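Local coordinates for protein pectate lyase (Paenibacillus sp. 0602, PDB 5GT5) that cleaves polygalacturonate and methyl-esterified pectins by elimination from within the chain, probably with calcium as cofactor, as a secreted polysaccharide lyase of family 1, at residues V125-R128 / N129-F132; N170-Y173 / D174-D178; V186-W190 / S191-G195. The protein carries 1 engineered substitution. One frame throughout, in Å; residues are numbered along the deposited sequence. Where two conformers were deposited one is given.

Contact 1. Residues V125-R128 / N129-F132; sequences VIIR and NLEF
Ile127 meets Leu130 and Phe132 through a single branch, its CG2 methyl. With CG1 beside the backbone N (chi1 -60°), CG2 lies anti to that nitrogen and faces onward along the chain. It comes to 4.0 Å from Leu130 CD1, the two side chains crossing at about a right angle. The same methyl lies 4.3 Å from Phe132 CZ, near the ring plane, so it meets the ring at its edge and not over a face. Leu130 also folds back over the bend, its CG 3.6 Å from Arg128 O.

The bend itself is made by Asn129, whose backbone is left-handed helical (phi 59°, psi 43°), between extended residues. Its amide points away from the apolar group, and OD1 accepts the backbone N-H of Gly432. Arg128 also turns away, forming a salt bridge to Asp165 through NE. Further out, Phe132 stacks on Phe169 and Leu130 rests on Ile104, both on neighbouring coils. This short corner turns Ile127, Leu130 and Phe132 into the coil and Arg128 and Asn129 out of it, under C-terminal residues; with one left-handed residue between two parallel-sheet strands, it is consistent with the T2 turn of the pectate lyase parallel beta-helix.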
# COMPACT_ATOMS: atom_id res chain seq x y z
N VAL A 125 -7.82 -4.45 -4.30
CA VAL A 125 -9.11 -4.69 -4.94
C VAL A 125 -8.88 -5.06 -6.40
O VAL A 125 -8.11 -4.36 -7.09
CB VAL A 125 -10.01 -3.44 -4.83
CG1 VAL A 125 -11.33 -3.64 -5.64
CG2 VAL A 125 -10.30 -3.10 -3.35
N ILE A 126 -9.53 -6.12 -6.85
CA ILE A 126 -9.46 -6.55 -8.25
C ILE A 126 -10.89 -6.55 -8.79
O ILE A 126 -11.81 -7.08 -8.15
CB ILE A 126 -8.84 -7.96 -8.37
CG1 ILE A 126 -7.39 -7.93 -7.90
CG2 ILE A 126 -9.02 -8.51 -9.80
CD1 ILE A 126 -6.68 -9.29 -8.02
N ILE A 127 -11.08 -5.92 -9.95
CA ILE A 127 -12.38 -5.83 -10.64
C ILE A 127 -12.17 -6.31 -12.07
O ILE A 127 -11.42 -5.67 -12.83
CB ILE A 127 -12.95 -4.42 -10.61
CG1 ILE A 127 -13.15 -3.96 -9.17
CG2 ILE A 127 -14.25 -4.37 -11.43
CD1 ILE A 127 -13.43 -2.46 -9.01
N ARG A 128 -12.79 -7.43 -12.45
CA ARG A 128 -12.51 -8.01 -13.77
C ARG A 128 -13.72 -8.54 -14.51
O ARG A 128 -14.68 -9.08 -13.92
CB ARG A 128 -11.46 -9.13 -13.67
CG ARG A 128 -10.10 -8.62 -13.21
CD ARG A 128 -9.13 -9.78 -13.05
NE ARG A 128 -8.47 -10.15 -14.30
CZ ARG A 128 -7.66 -11.19 -14.43
NH1 ARG A 128 -7.48 -12.03 -13.40
NH2 ARG A 128 -7.03 -11.41 -15.59
N ASN A 129 -13.64 -8.43 -15.84
CA ASN A 129 -14.64 -9.04 -16.75
C ASN A 129 -16.06 -8.57 -16.52
O ASN A 129 -17.02 -9.38 -16.53
CB ASN A 129 -14.56 -10.57 -16.72
CG ASN A 129 -15.03 -11.18 -18.01
OD1 ASN A 129 -14.86 -10.57 -19.07
ND2 ASN A 129 -15.59 -12.37 -17.95
N LEU A 130 -16.21 -7.26 -16.30
CA LEU A 130 -17.51 -6.63 -16.16
C LEU A 130 -17.67 -5.52 -17.17
O LEU A 130 -16.69 -4.81 -17.51
CB LEU A 130 -17.68 -6.06 -14.77
CG LEU A 130 -17.72 -7.15 -13.71
CD1 LEU A 130 -17.47 -6.51 -12.37
CD2 LEU A 130 -19.10 -7.79 -13.75
N GLU A 131 -18.88 -5.36 -17.68
CA GLU A 131 -19.23 -4.25 -18.56
C GLU A 131 -20.11 -3.27 -17.80
O GLU A 131 -20.99 -3.67 -17.04
CB GLU A 131 -19.93 -4.74 -19.83
CG GLU A 131 -20.39 -3.57 -20.73
CD GLU A 131 -20.74 -3.99 -22.14
OE1 GLU A 131 -20.74 -5.20 -22.46
OE2 GLU A 131 -21.05 -3.09 -22.95
N PHE A 132 -19.83 -1.99 -17.98
CA PHE A 132 -20.49 -0.90 -17.29
C PHE A 132 -21.24 -0.06 -18.31
O PHE A 132 -20.66 0.37 -19.32
CB PHE A 132 -19.44 -0.06 -16.56
CG PHE A 132 -18.71 -0.81 -15.50
CD1 PHE A 132 -17.61 -1.61 -15.81
CD2 PHE A 132 -19.14 -0.74 -14.19
CE1 PHE A 132 -16.96 -2.34 -14.77
CE2 PHE A 132 -18.48 -1.42 -13.18
CZ PHE A 132 -17.41 -2.24 -13.46

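Contact 2. Residues N170-Y173 / D174-D178; sequences NKAY and DGLVD
The turn in which Ala172 and Leu176 meet leads from strand 168-169 into strand 177-180, a T3-type connection of the parallel beta-helix; the turn carries Asp174, and the strand it enters carries Asp178, both probable calcium ligands. Methyl groups fill its inner side, against each other and against backbone carbonyls. The methyl of Ala172 lies 3.9 Å from Leu176 CD2 and 3.5 Å from Gly175 O, filling the bend of the chain. Leu176 reaches back across the turn: its CG is anti to the carbonyl carbon (chi1 -58°), the rest of the chain is extended, and CD2 ends 3.4 Å from Asn170 O. One methyl therefore meets both Asn170 and Ala172.

At the apex, Tyr173 swings outward with CG anti to its backbone N, leaving the edge of its ring beside the next peptide; CD1 is 3.6 Å from Asp174 N. The phenol oxygen is held far from the bend by the backbone amides of Lys148 and Asn149. A water lies 2.8 Å from Asp174 O and 3.2 Å from Tyr173 O, placed to donate to both, although other acceptors compete for its protons.

Asp174 directs its carboxylate away from the Ala172–Leu176 packing. In the conformer described, OD1 forms a salt bridge with Lys245, and the carboxylate lies about 3 Å from the side chain of Asp152, the third probable ligand. Gly175 N donates to Asp152 OD1, so the turn backbone helps position that ligand as well. Gly175 CA is 3.9 Å from Asp178 OD2, and the absence of a side chain leaves room for this carboxylate. Such a cluster of aspartates where a T3 turn runs into the next strand, with Arg276 nearby as the likely catalytic residue, is consistent with the calcium-dependent active site of family 1 pectate lyases.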
# COMPACT_ATOMS: atom_id res chain seq x y z
N ASN A 170 -18.98 2.12 -21.28
CA ASN A 170 -19.72 2.84 -22.30
C ASN A 170 -19.81 4.32 -21.91
O ASN A 170 -18.99 4.78 -21.13
CB ASN A 170 -21.10 2.19 -22.46
CG ASN A 170 -21.02 0.80 -23.04
OD1 ASN A 170 -21.03 0.63 -24.28
ND2 ASN A 170 -20.96 -0.22 -22.17
N LYS A 171 -20.82 5.05 -22.36
CA LYS A 171 -20.90 6.47 -22.03
C LYS A 171 -21.18 6.68 -20.55
O LYS A 171 -21.95 5.94 -19.93
CB LYS A 171 -22.04 7.12 -22.83
CG LYS A 171 -21.77 7.30 -24.31
CD LYS A 171 -21.27 8.68 -24.61
CE LYS A 171 -22.39 9.75 -24.46
NZ LYS A 171 -21.63 11.04 -24.58
N ALA A 172 -20.56 7.70 -19.99
CA ALA A 172 -20.89 8.15 -18.65
C ALA A 172 -21.08 9.65 -18.65
O ALA A 172 -20.43 10.38 -19.40
CB ALA A 172 -19.77 7.77 -17.64
N TYR A 173 -21.97 10.11 -17.78
CA TYR A 173 -22.21 11.53 -17.60
C TYR A 173 -20.91 12.27 -17.32
O TYR A 173 -20.62 13.29 -17.96
CB TYR A 173 -23.24 11.73 -16.48
CG TYR A 173 -23.64 13.16 -16.20
CD1 TYR A 173 -22.81 13.98 -15.43
CD2 TYR A 173 -24.83 13.69 -16.69
CE1 TYR A 173 -23.15 15.29 -15.15
CE2 TYR A 173 -25.21 15.01 -16.37
CZ TYR A 173 -24.35 15.81 -15.62
OH TYR A 173 -24.68 17.10 -15.29
N ASP A 174 -20.14 11.76 -16.36
CA ASP A 174 -18.84 12.35 -16.02
C ASP A 174 -17.74 11.36 -16.40
O ASP A 174 -17.58 11.03 -17.57
CB ASP A 174 -18.86 12.74 -14.52
CG ASP A 174 -17.75 13.67 -14.10
OD1 ASP A 174 -16.99 14.17 -14.94
OD2 ASP A 174 -17.70 13.97 -12.88
N GLY A 175 -16.98 10.87 -15.43
CA GLY A 175 -15.82 10.06 -15.77
C GLY A 175 -16.05 8.56 -15.86
O GLY A 175 -17.05 8.01 -15.39
N LEU A 176 -15.07 7.90 -16.45
CA LEU A 176 -15.12 6.45 -16.60
C LEU A 176 -14.46 5.78 -15.41
O LEU A 176 -15.14 5.09 -14.65
CB LEU A 176 -14.45 6.03 -17.90
CG LEU A 176 -15.06 6.67 -19.15
CD1 LEU A 176 -14.27 6.22 -20.40
CD2 LEU A 176 -16.53 6.31 -19.26
N VAL A 177 -13.15 5.96 -15.24
CA VAL A 177 -12.50 5.50 -14.00
C VAL A 177 -11.62 6.65 -13.54
O VAL A 177 -10.70 7.07 -14.25
CB VAL A 177 -11.63 4.23 -14.16
CG1 VAL A 177 -11.04 3.83 -12.81
CG2 VAL A 177 -12.46 3.06 -14.75
N ASP A 178 -11.93 7.20 -12.36
CA ASP A 178 -11.23 8.33 -11.77
C ASP A 178 -10.51 7.86 -10.54
O ASP A 178 -10.97 6.93 -9.83
CB ASP A 178 -12.20 9.42 -11.39
CG ASP A 178 -12.86 10.07 -12.60
OD1 ASP A 178 -12.36 9.95 -13.73
OD2 ASP A 178 -13.92 10.73 -12.41
O HOH W 1 -17.98 12.71 -19.76

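Contact 3. Residues V186-W190 / S191-G195; sequences VTISW and STFKG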
# COMPACT_ATOMS: atom_id res chain seq x y z
N VAL A 186 -2.52 1.66 -8.93
CA VAL A 186 -3.64 1.33 -9.80
C VAL A 186 -3.10 0.83 -11.15
O VAL A 186 -2.21 1.45 -11.71
CB VAL A 186 -4.52 2.57 -10.04
CG1 VAL A 186 -5.71 2.23 -10.96
CG2 VAL A 186 -4.96 3.17 -8.71
N THR A 187 -3.65 -0.29 -11.62
CA THR A 187 -3.43 -0.74 -12.99
C THR A 187 -4.76 -0.94 -13.65
O THR A 187 -5.64 -1.62 -13.09
CB THR A 187 -2.62 -2.04 -13.07
OG1 THR A 187 -1.30 -1.79 -12.59
CG2 THR A 187 -2.55 -2.55 -14.53
N ILE A 188 -4.92 -0.35 -14.83
CA ILE A 188 -6.07 -0.64 -15.66
C ILE A 188 -5.61 -1.27 -16.97
O ILE A 188 -4.87 -0.64 -17.74
CB ILE A 188 -6.92 0.62 -15.95
CG1 ILE A 188 -7.27 1.39 -14.65
CG2 ILE A 188 -8.18 0.24 -16.73
CD1 ILE A 188 -8.15 2.66 -14.85
N SER A 189 -6.03 -2.53 -17.22
CA SER A 189 -5.48 -3.26 -18.36
C SER A 189 -6.53 -4.04 -19.13
O SER A 189 -7.60 -4.38 -18.59
CB SER A 189 -4.34 -4.19 -17.95
OG SER A 189 -4.78 -5.16 -17.00
N TRP A 190 -6.24 -4.28 -20.40
CA TRP A 190 -7.06 -5.14 -21.24
C TRP A 190 -8.52 -4.71 -21.25
O TRP A 190 -9.42 -5.55 -21.26
CB TRP A 190 -6.91 -6.63 -20.81
CG TRP A 190 -5.57 -7.16 -21.22
CD1 TRP A 190 -4.47 -7.36 -20.43
CD2 TRP A 190 -5.17 -7.50 -22.56
NE1 TRP A 190 -3.41 -7.82 -21.20
CE2 TRP A 190 -3.83 -7.93 -22.50
CE3 TRP A 190 -5.84 -7.55 -23.78
CZ2 TRP A 190 -3.13 -8.33 -23.63
CZ3 TRP A 190 -5.13 -7.96 -24.91
CH2 TRP A 190 -3.80 -8.34 -24.82
N SER A 191 -8.76 -3.41 -21.25
CA SER A 191 -10.11 -2.86 -21.12
C SER A 191 -10.51 -1.99 -22.29
O SER A 191 -9.65 -1.40 -22.95
CB SER A 191 -10.28 -2.10 -19.79
OG SER A 191 -10.13 -3.02 -18.69
N THR A 192 -11.80 -1.95 -22.55
CA THR A 192 -12.36 -1.15 -23.63
C THR A 192 -13.17 0.00 -23.06
O THR A 192 -13.96 -0.20 -22.13
CB THR A 192 -13.29 -2.02 -24.49
OG1 THR A 192 -12.47 -3.01 -25.16
CG2 THR A 192 -14.03 -1.16 -25.52
N PHE A 193 -12.93 1.21 -23.60
CA PHE A 193 -13.67 2.41 -23.26
C PHE A 193 -14.21 2.91 -24.58
O PHE A 193 -13.42 3.18 -25.49
CB PHE A 193 -12.71 3.42 -22.60
CG PHE A 193 -11.98 2.87 -21.40
CD1 PHE A 193 -10.81 2.10 -21.55
CD2 PHE A 193 -12.47 3.11 -20.11
CE1 PHE A 193 -10.14 1.60 -20.44
CE2 PHE A 193 -11.82 2.59 -19.00
CZ PHE A 193 -10.68 1.82 -19.14
N LYS A 194 -15.53 2.97 -24.72
CA LYS A 194 -16.12 3.32 -26.02
C LYS A 194 -17.31 4.23 -25.86
O LYS A 194 -17.95 4.33 -24.80
CB LYS A 194 -16.54 2.08 -26.82
CG LYS A 194 -17.56 1.23 -26.12
CD LYS A 194 -17.87 -0.03 -26.95
CE LYS A 194 -18.82 -0.94 -26.22
NZ LYS A 194 -19.14 -2.13 -27.09
N GLY A 195 -17.60 4.92 -26.94
CA GLY A 195 -18.80 5.74 -27.01
C GLY A 195 -19.99 4.99 -27.56
O GLY A 195 -20.00 3.75 -27.67
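Two tight points hold this corner together: Ile188 against Phe193, and the hydroxyl of Ser191 on the carbonyl of Ser189. Ile188 CG2, anti to its backbone N, lies 3.8 Å from Phe193 CZ, in the plane of the ring and at its edge. The two side chains cross obliquely, and the ring's stacking partner is Tyr270 of the following coil. Nearer the bend, Ser191 OG donates to Ser189 O at 2.9 Å. This bond is not aimed at a lone pair: the donor stands 52° above the carbonyl plane, with a C=O...O angle of 128°. A chi1 of -64°, which puts OG beside the backbone N of Ser191, brings it back over the bend, 4.3 Å from Ile188 CG2. The same oxygen accepts the backbone N-H of Cys167, so the hydroxyl is held by two bonds, one as donor and one as acceptor.

The other side of the corner is looser within the contact. Trp190, with left-handed backbone angles, throws its indole away from Ser191 to stack on His267, while NE1 bonds to the carbonyl of Asp6; only its CB approaches the next residue, 3.7 Å from Ser191 N. Beyond Phe193 the chain runs out toward solvent at the partly exposed Lys194 and Gly195.

Without the hydroxyl, as with an alanine in place of Ser191, Ser189 O and the amide of Cys167 would probably each lose this partner inside the buried bend. With Asn268 taking Ser191 N and supplying Ile188 O, the chemistry implies a corner held by buried polar bonds as well as by apolar packing.

In the fold
From the N terminus the three contacts follow in series; none nests within or crosses another. Contact 1 turns the corner from strand 125-128 to strand 131-133. After strands 154-157, 160-165 and 168-169, contact 2 closes the turn into strand 177-180, and contact 3 rounds, within strand 184-194, the corner that matches contact 1. Contacts 1 and 3 thus occupy equivalent bends of different coils without touching, whereas contact 2 reaches both: Asn170 probably bonds to Phe132 and Glu131, and Leu176 and Val177 pack on Phe193 and Ile188. By hydrogen bonds on one side and apolar packing on the other, they tie successive coils to the turn and strand bearing the probable calcium ligands.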